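Local coordinates for protein DNA polymerase III subunit delta (Bacillus subtilis, PDB 3ZH9) that probably prises open the ring-shaped beta dimer, as part of the ATP-driven complex that loads this sliding ring onto primed DNA for replication, at residues L215-N218 with I219-L222; S234-I237 with F238-L241; M252-I255 with S256-F259. All coordinates share one frame; numbering follows the deposited sequence.

Interaction 1: residues L215-N218 with I219-L222; sequences LEQN and IFEL
E221 folds back beside Q217, one helical turn earlier. CB sits 3.6 Å from Q217 O, on the flank of a carbonyl that already accepts the E221 backbone N-H. CG, placed anti to the carbonyl carbon of E221 (chi1 -77°), comes to 3.1 Å from Q217 NE2, a tight contact and so doubtful in detail. A further bend at chi2 carries CD to 3.6 Å from the same nitrogen, and at the tip OE2 stands 3.1 Å from Q217 NE2. The two side chains run side by side in the same direction, with amide and carboxylate planes turned 53° apart; the bend of Q217 at its own chi2 keeps it alongside, and both chains are long and flexible enough to run together one turn apart. This i to i+4 contact rides on an ordinary alpha-helical ladder, whose shortest bond joins L222 N to N218 O at 2.7 Å. The helix, 215-227, belongs to the all-helical C-terminal domain of the delta subunit. On another side, I219 CG1 lies close to L215 O, and the apolar contact is between I219 CD1 and L215 CD1, 4.4 Å apart. Branched aliphatic residues suit this side, where both meet L254 and L241 on the neighbouring helices. E216 OE1 accepts hydrogen bonds from H181 NE2 and N179 ND2, tying the first turn to earlier residues.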
loop_
_atom_site.group_PDB
_atom_site.type_symbol
_atom_site.label_atom_id
_atom_site.label_comp_id
_atom_site.label_asym_id
_atom_site.label_seq_id
_atom_site.Cartn_x
_atom_site.Cartn_y
_atom_site.Cartn_z
ATOM N N LEU A 215 14.937 3.906 -5.139
ATOM C CA LEU A 215 15.021 4.763 -6.322
ATOM C C LEU A 215 14.000 5.898 -6.246
ATOM O O LEU A 215 14.310 7.057 -6.538
ATOM C CB LEU A 215 14.777 3.928 -7.580
ATOM C CG LEU A 215 14.866 4.590 -8.959
ATOM C CD1 LEU A 215 16.195 5.302 -9.136
ATOM C CD2 LEU A 215 14.688 3.532 -10.037
ATOM N N GLU A 216 12.783 5.558 -5.829
ATOM C CA GLU A 216 11.706 6.531 -5.736
ATOM C C GLU A 216 12.005 7.564 -4.656
ATOM O O GLU A 216 11.667 8.743 -4.789
ATOM C CB GLU A 216 10.373 5.831 -5.445
ATOM C CG GLU A 216 9.202 6.791 -5.286
ATOM C CD GLU A 216 7.892 6.089 -4.942
ATOM O OE1 GLU A 216 7.719 5.688 -3.767
ATOM O OE2 GLU A 216 7.036 5.951 -5.847
ATOM N N GLN A 217 12.641 7.133 -3.575
ATOM C CA GLN A 217 13.034 8.083 -2.542
ATOM C C GLN A 217 14.171 8.969 -3.055
ATOM O O GLN A 217 14.204 10.187 -2.795
ATOM C CB GLN A 217 13.443 7.352 -1.261
ATOM C CG GLN A 217 14.323 8.186 -0.342
ATOM C CD GLN A 217 13.555 9.283 0.343
ATOM O OE1 GLN A 217 12.336 9.224 0.429
ATOM N NE2 GLN A 217 14.261 10.293 0.835
ATOM N N ASN A 218 15.099 8.363 -3.797
ATOM C CA ASN A 218 16.188 9.130 -4.404
ATOM C C ASN A 218 15.651 10.217 -5.338
ATOM O O ASN A 218 16.092 11.370 -5.274
ATOM C CB ASN A 218 17.173 8.213 -5.129
ATOM C CG ASN A 218 18.262 7.679 -4.201
ATOM O OD1 ASN A 218 18.828 8.422 -3.399
ATOM N ND2 ASN A 218 18.535 6.389 -4.287
ATOM N N ILE A 219 14.688 9.852 -6.184
ATOM C CA ILE A 219 14.025 10.823 -7.068
ATOM C C ILE A 219 13.413 11.961 -6.257
ATOM O O ILE A 219 13.610 13.137 -6.568
ATOM C CB ILE A 219 12.913 10.168 -7.929
ATOM C CG1 ILE A 219 13.494 9.102 -8.861
ATOM C CG2 ILE A 219 12.118 11.229 -8.705
ATOM C CD1 ILE A 219 14.829 9.469 -9.458
ATOM N N PHE A 220 12.670 11.617 -5.206
ATOM C CA PHE A 220 12.103 12.647 -4.341
ATOM C C PHE A 220 13.191 13.610 -3.867
ATOM O O PHE A 220 13.050 14.836 -3.955
ATOM C CB PHE A 220 11.385 12.031 -3.127
ATOM C CG PHE A 220 10.865 13.059 -2.154
ATOM C CD1 PHE A 220 9.712 13.778 -2.435
ATOM C CD2 PHE A 220 11.539 13.322 -0.974
ATOM C CE1 PHE A 220 9.235 14.736 -1.551
ATOM C CE2 PHE A 220 11.070 14.275 -0.092
ATOM C CZ PHE A 220 9.916 14.988 -0.384
ATOM N N GLU A 221 14.278 13.049 -3.365
ATOM C CA GLU A 221 15.354 13.853 -2.779
ATOM C C GLU A 221 16.053 14.685 -3.833
ATOM O O GLU A 221 16.428 15.841 -3.590
ATOM C CB GLU A 221 16.376 12.961 -2.067
ATOM C CG GLU A 221 15.919 12.454 -0.704
ATOM C CD GLU A 221 15.610 13.583 0.276
ATOM O OE1 GLU A 221 16.031 14.737 0.025
ATOM O OE2 GLU A 221 14.941 13.312 1.300
ATOM N N LEU A 222 16.241 14.094 -5.006
ATOM C CA LEU A 222 16.859 14.817 -6.100
ATOM C C LEU A 222 16.060 16.083 -6.372
ATOM O O LEU A 222 16.624 17.131 -6.657
ATOM C CB LEU A 222 16.882 13.948 -7.350
ATOM C CG LEU A 222 17.272 14.648 -8.649
ATOM C CD1 LEU A 222 18.647 15.275 -8.512
ATOM C CD2 LEU A 222 17.236 13.639 -9.793
#

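Interaction 2: residues S234-I237 with F238-L241; sequences SLQI and FYDL
Four backbone bonds join S234-I237 to F238-L241 as an alpha helix: F238, Y239, D240 and L241 each give their N-H to the carbonyl four residues earlier. The tightest is Y239 N to L235 O at 2.9 Å, and the straightest F238 N to S234 O, at 170°. On the outer face the same spacing pairs Q236 with D240. Q236 CG lies anti to its backbone N, and a bend at chi2 (73°) turns the amide along the helix so that NE2 can give D240 OD1 a weak bond of 3.3 Å, with an N-H...O angle of 141°. That nitrogen also lies at the edge of the Y239 ring, near its plane, 4.2 Å from CD2. The other carboxylate oxygen, D240 OD2, lies 3.2 Å from Q236 O; two acceptors so close are likely to repel each other. A long amide and a short carboxylate suit this solvent-facing side. L241 rests its CG 3.4 Å from I237 O and packs onto L215 and I251, while F238 fills a site against L329 and L333. S234 OG is held by the carbonyls of K230 and R231, at the start of the helix. Polar pairing on one side and large apolar groups on the other make this an amphipathic helix, as expected in a helical bundle such as the delta C-terminal domain.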
loop_
_atom_site.group_PDB
_atom_site.type_symbol
_atom_site.label_atom_id
_atom_site.label_comp_id
_atom_site.label_asym_id
_atom_site.label_seq_id
_atom_site.Cartn_x
_atom_site.Cartn_y
_atom_site.Cartn_z
ATOM N N SER A 234 22.656 17.624 -5.391
ATOM C CA SER A 234 21.760 17.051 -6.382
ATOM C C SER A 234 22.502 16.464 -7.589
ATOM O O SER A 234 22.040 15.492 -8.189
ATOM C CB SER A 234 20.692 18.066 -6.812
ATOM O OG SER A 234 21.249 19.143 -7.531
ATOM N N LEU A 235 23.648 17.036 -7.944
ATOM C CA LEU A 235 24.465 16.428 -8.988
ATOM C C LEU A 235 24.946 15.063 -8.504
ATOM O O LEU A 235 24.972 14.094 -9.261
ATOM C CB LEU A 235 25.657 17.319 -9.364
ATOM C CG LEU A 235 25.344 18.590 -10.160
ATOM C CD1 LEU A 235 26.631 19.255 -10.658
ATOM C CD2 LEU A 235 24.413 18.292 -11.321
ATOM N N GLN A 236 25.314 14.999 -7.231
ATOM C CA GLN A 236 25.748 13.759 -6.613
ATOM C C GLN A 236 24.650 12.690 -6.580
ATOM O O GLN A 236 24.920 11.505 -6.791
ATOM C CB GLN A 236 26.245 14.018 -5.200
ATOM C CG GLN A 236 26.808 12.773 -4.535
ATOM C CD GLN A 236 28.165 12.383 -5.096
ATOM O OE1 GLN A 236 29.121 13.163 -5.046
ATOM N NE2 GLN A 236 28.254 11.174 -5.642
ATOM N N ILE A 237 23.412 13.097 -6.307
ATOM C CA ILE A 237 22.321 12.128 -6.293
ATOM C C ILE A 237 22.130 11.554 -7.691
ATOM O O ILE A 237 22.034 10.339 -7.866
ATOM C CB ILE A 237 20.991 12.726 -5.765
ATOM C CG1 ILE A 237 21.112 13.067 -4.274
ATOM C CG2 ILE A 237 19.859 11.743 -5.968
ATOM C CD1 ILE A 237 20.059 14.047 -3.773
ATOM N N PHE A 238 22.091 12.435 -8.687
ATOM C CA PHE A 238 21.922 11.992 -10.065
ATOM C C PHE A 238 23.045 11.049 -10.510
ATOM O O PHE A 238 22.792 10.007 -11.117
ATOM C CB PHE A 238 21.802 13.192 -11.015
ATOM C CG PHE A 238 21.622 12.807 -12.453
ATOM C CD1 PHE A 238 20.731 11.804 -12.809
ATOM C CD2 PHE A 238 22.337 13.446 -13.452
ATOM C CE1 PHE A 238 20.563 11.435 -14.137
ATOM C CE2 PHE A 238 22.173 13.089 -14.781
ATOM C CZ PHE A 238 21.285 12.083 -15.126
ATOM N N TYR A 239 24.286 11.415 -10.208
ATOM C CA TYR A 239 25.423 10.599 -10.599
ATOM C C TYR A 239 25.311 9.186 -10.030
ATOM O O TYR A 239 25.476 8.205 -10.757
ATOM C CB TYR A 239 26.733 11.244 -10.144
ATOM C CG TYR A 239 27.965 10.490 -10.592
ATOM C CD1 TYR A 239 28.236 10.308 -11.946
ATOM C CD2 TYR A 239 28.861 9.964 -9.667
ATOM C CE1 TYR A 239 29.377 9.621 -12.369
ATOM C CE2 TYR A 239 30.000 9.275 -10.082
ATOM C CZ TYR A 239 30.249 9.114 -11.437
ATOM O OH TYR A 239 31.369 8.433 -11.854
ATOM N N ASP A 240 25.022 9.093 -8.732
ATOM C CA ASP A 240 24.890 7.799 -8.061
ATOM C C ASP A 240 23.875 6.905 -8.764
ATOM O O ASP A 240 24.100 5.710 -8.914
ATOM C CB ASP A 240 24.502 7.968 -6.586
ATOM C CG ASP A 240 25.649 8.470 -5.733
ATOM O OD1 ASP A 240 26.818 8.209 -6.096
ATOM O OD2 ASP A 240 25.382 9.121 -4.699
ATOM N N LEU A 241 22.756 7.483 -9.184
ATOM C CA LEU A 241 21.771 6.720 -9.951
ATOM C C LEU A 241 22.394 6.083 -11.195
ATOM O O LEU A 241 22.316 4.866 -11.388
ATOM C CB LEU A 241 20.581 7.601 -10.323
ATOM C CG LEU A 241 19.805 8.014 -9.070
ATOM C CD1 LEU A 241 18.612 8.891 -9.406
ATOM C CD2 LEU A 241 19.380 6.765 -8.288
#

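Interaction 3: residues M252-I255 with S256-F259; sequences MALI and SNQF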
loop_
_atom_site.group_PDB
_atom_site.type_symbol
_atom_site.label_atom_id
_atom_site.label_comp_id
_atom_site.label_asym_id
_atom_site.label_seq_id
_atom_site.Cartn_x
_atom_site.Cartn_y
_atom_site.Cartn_z
ATOM N N MET A 252 13.925 9.228 -15.815
ATOM C CA MET A 252 13.141 10.325 -16.352
ATOM C C MET A 252 11.655 10.097 -16.096
ATOM O O MET A 252 10.930 11.017 -15.700
ATOM C CB MET A 252 13.418 10.463 -17.845
ATOM C CG MET A 252 12.496 11.440 -18.567
ATOM S SD MET A 252 12.069 10.840 -20.217
ATOM C CE MET A 252 11.093 9.389 -19.808
ATOM N N ALA A 253 11.212 8.862 -16.314
ATOM C CA ALA A 253 9.821 8.497 -16.090
ATOM C C ALA A 253 9.417 8.752 -14.642
ATOM O O ALA A 253 8.372 9.337 -14.383
ATOM C CB ALA A 253 9.590 7.029 -16.459
ATOM N N LEU A 254 10.245 8.314 -13.697
ATOM C CA LEU A 254 9.975 8.563 -12.279
ATOM C C LEU A 254 9.971 10.065 -11.917
ATOM O O LEU A 254 9.159 10.512 -11.116
ATOM C CB LEU A 254 10.985 7.819 -11.404
ATOM C CG LEU A 254 11.045 6.296 -11.597
ATOM C CD1 LEU A 254 12.153 5.675 -10.740
ATOM C CD2 LEU A 254 9.710 5.620 -11.317
ATOM N N ILE A 255 10.907 10.822 -12.480
ATOM C CA ILE A 255 10.927 12.257 -12.295
ATOM C C ILE A 255 9.602 12.802 -12.828
ATOM O O ILE A 255 8.902 13.547 -12.150
ATOM C CB ILE A 255 12.124 12.891 -13.025
ATOM C CG1 ILE A 255 13.429 12.460 -12.348
ATOM C CG2 ILE A 255 12.004 14.424 -13.043
ATOM C CD1 ILE A 255 14.694 12.785 -13.159
ATOM N N SER A 256 9.243 12.375 -14.031
ATOM C CA SER A 256 7.982 12.771 -14.644
ATOM C C SER A 256 6.773 12.437 -13.755
ATOM O O SER A 256 5.908 13.279 -13.544
ATOM C CB SER A 256 7.845 12.124 -16.035
ATOM O OG SER A 256 6.650 12.542 -16.670
ATOM N N ASN A 257 6.708 11.211 -13.240
ATOM C CA ASN A 257 5.605 10.822 -12.363
ATOM C C ASN A 257 5.492 11.728 -11.118
ATOM O O ASN A 257 4.397 12.013 -10.634
ATOM C CB ASN A 257 5.761 9.362 -11.894
ATOM C CG ASN A 257 5.743 8.355 -13.044
ATOM O OD1 ASN A 257 5.151 8.591 -14.099
ATOM N ND2 ASN A 257 6.393 7.213 -12.831
ATOM N N GLN A 258 6.628 12.133 -10.569
ATOM C CA GLN A 258 6.610 12.964 -9.376
ATOM C C GLN A 258 6.156 14.381 -9.705
ATOM O O GLN A 258 5.394 14.986 -8.945
ATOM C CB GLN A 258 7.964 12.973 -8.670
ATOM C CG GLN A 258 8.008 13.824 -7.381
ATOM C CD GLN A 258 7.097 13.321 -6.255
ATOM O OE1 GLN A 258 6.480 12.257 -6.355
ATOM N NE2 GLN A 258 7.017 14.095 -5.173
ATOM N N PHE A 259 6.609 14.907 -10.834
ATOM C CA PHE A 259 6.222 16.264 -11.212
ATOM C C PHE A 259 4.749 16.338 -11.558
ATOM O O PHE A 259 4.085 17.293 -11.202
ATOM C CB PHE A 259 7.105 16.817 -12.332
ATOM C CG PHE A 259 8.342 17.495 -11.821
ATOM C CD1 PHE A 259 8.245 18.662 -11.076
ATOM C CD2 PHE A 259 9.590 16.960 -12.050
ATOM C CE1 PHE A 259 9.385 19.291 -10.569
ATOM C CE2 PHE A 259 10.741 17.593 -11.559
ATOM C CZ PHE A 259 10.629 18.757 -10.809
#
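I255 and F259 lie side by side, one turn apart, and meet where the isoleucine methyl CG2 reaches the ring edge in its plane, 3.6 Å from CD2 and 3.7 Å from CE2. The same ring carbon CD2 is 3.5 Å from I255 O, which accepts F259 N in a backbone bond of 3.0 Å nearly along the C=O axis. A second bond to this oxygen, from Q258 N, is weak and strongly bent. On another flank the amide of N257 folds back over the preceding turn: CG lies anti to the residue's own carbonyl carbon (chi1 -62°) and sits 3.1 Å from A253 O, to which neither OD1 nor ND2 is hydrogen-bonded. ND2 also comes within 4.0 Å of L254 CD2. With an alanine here, A253 O would probably lose the amide lying against it, though not its backbone bond from N257 N, and L254 CD2 the group beside it. These i+3 and i+4 contacts lie within the long helix 248-269 of the C-terminal bundle. Further out a shell packs round the ring: F299 meets F259 in a T-shaped pair, and L304 and I307 of helix 301-319 lie against it, a broad ring being able to meet F299 and that helix at once. Q258 is buried, but its amide is satisfied: NE2 bonds to Q295 OE1, and OE1 accepts a weak bond from R288 NH2.

How the interactions relate
Interaction 1 is the hub: its centre is about 10 Å from those of interactions 2 and 3. The segments of these two do not touch, their centres being about 15 Å and their nearest atoms about 6 Å apart, though their helices meet through I251. Helix 215-227 packs against both others. L215 is the bridging residue, its CD1 3.6 Å from L241 CD2 of interaction 2 and its CD2 3.4 Å from L254 CD1 of interaction 3. I219 does likewise one turn on, meeting L241 and I255, and F220 CD1 lies 3.9 Å from Q258 NE2. All three contacts belong to the C-terminal domain; a sulfate, probably from the crystallisation liquor, lies about 5 Å from the E216 side chain.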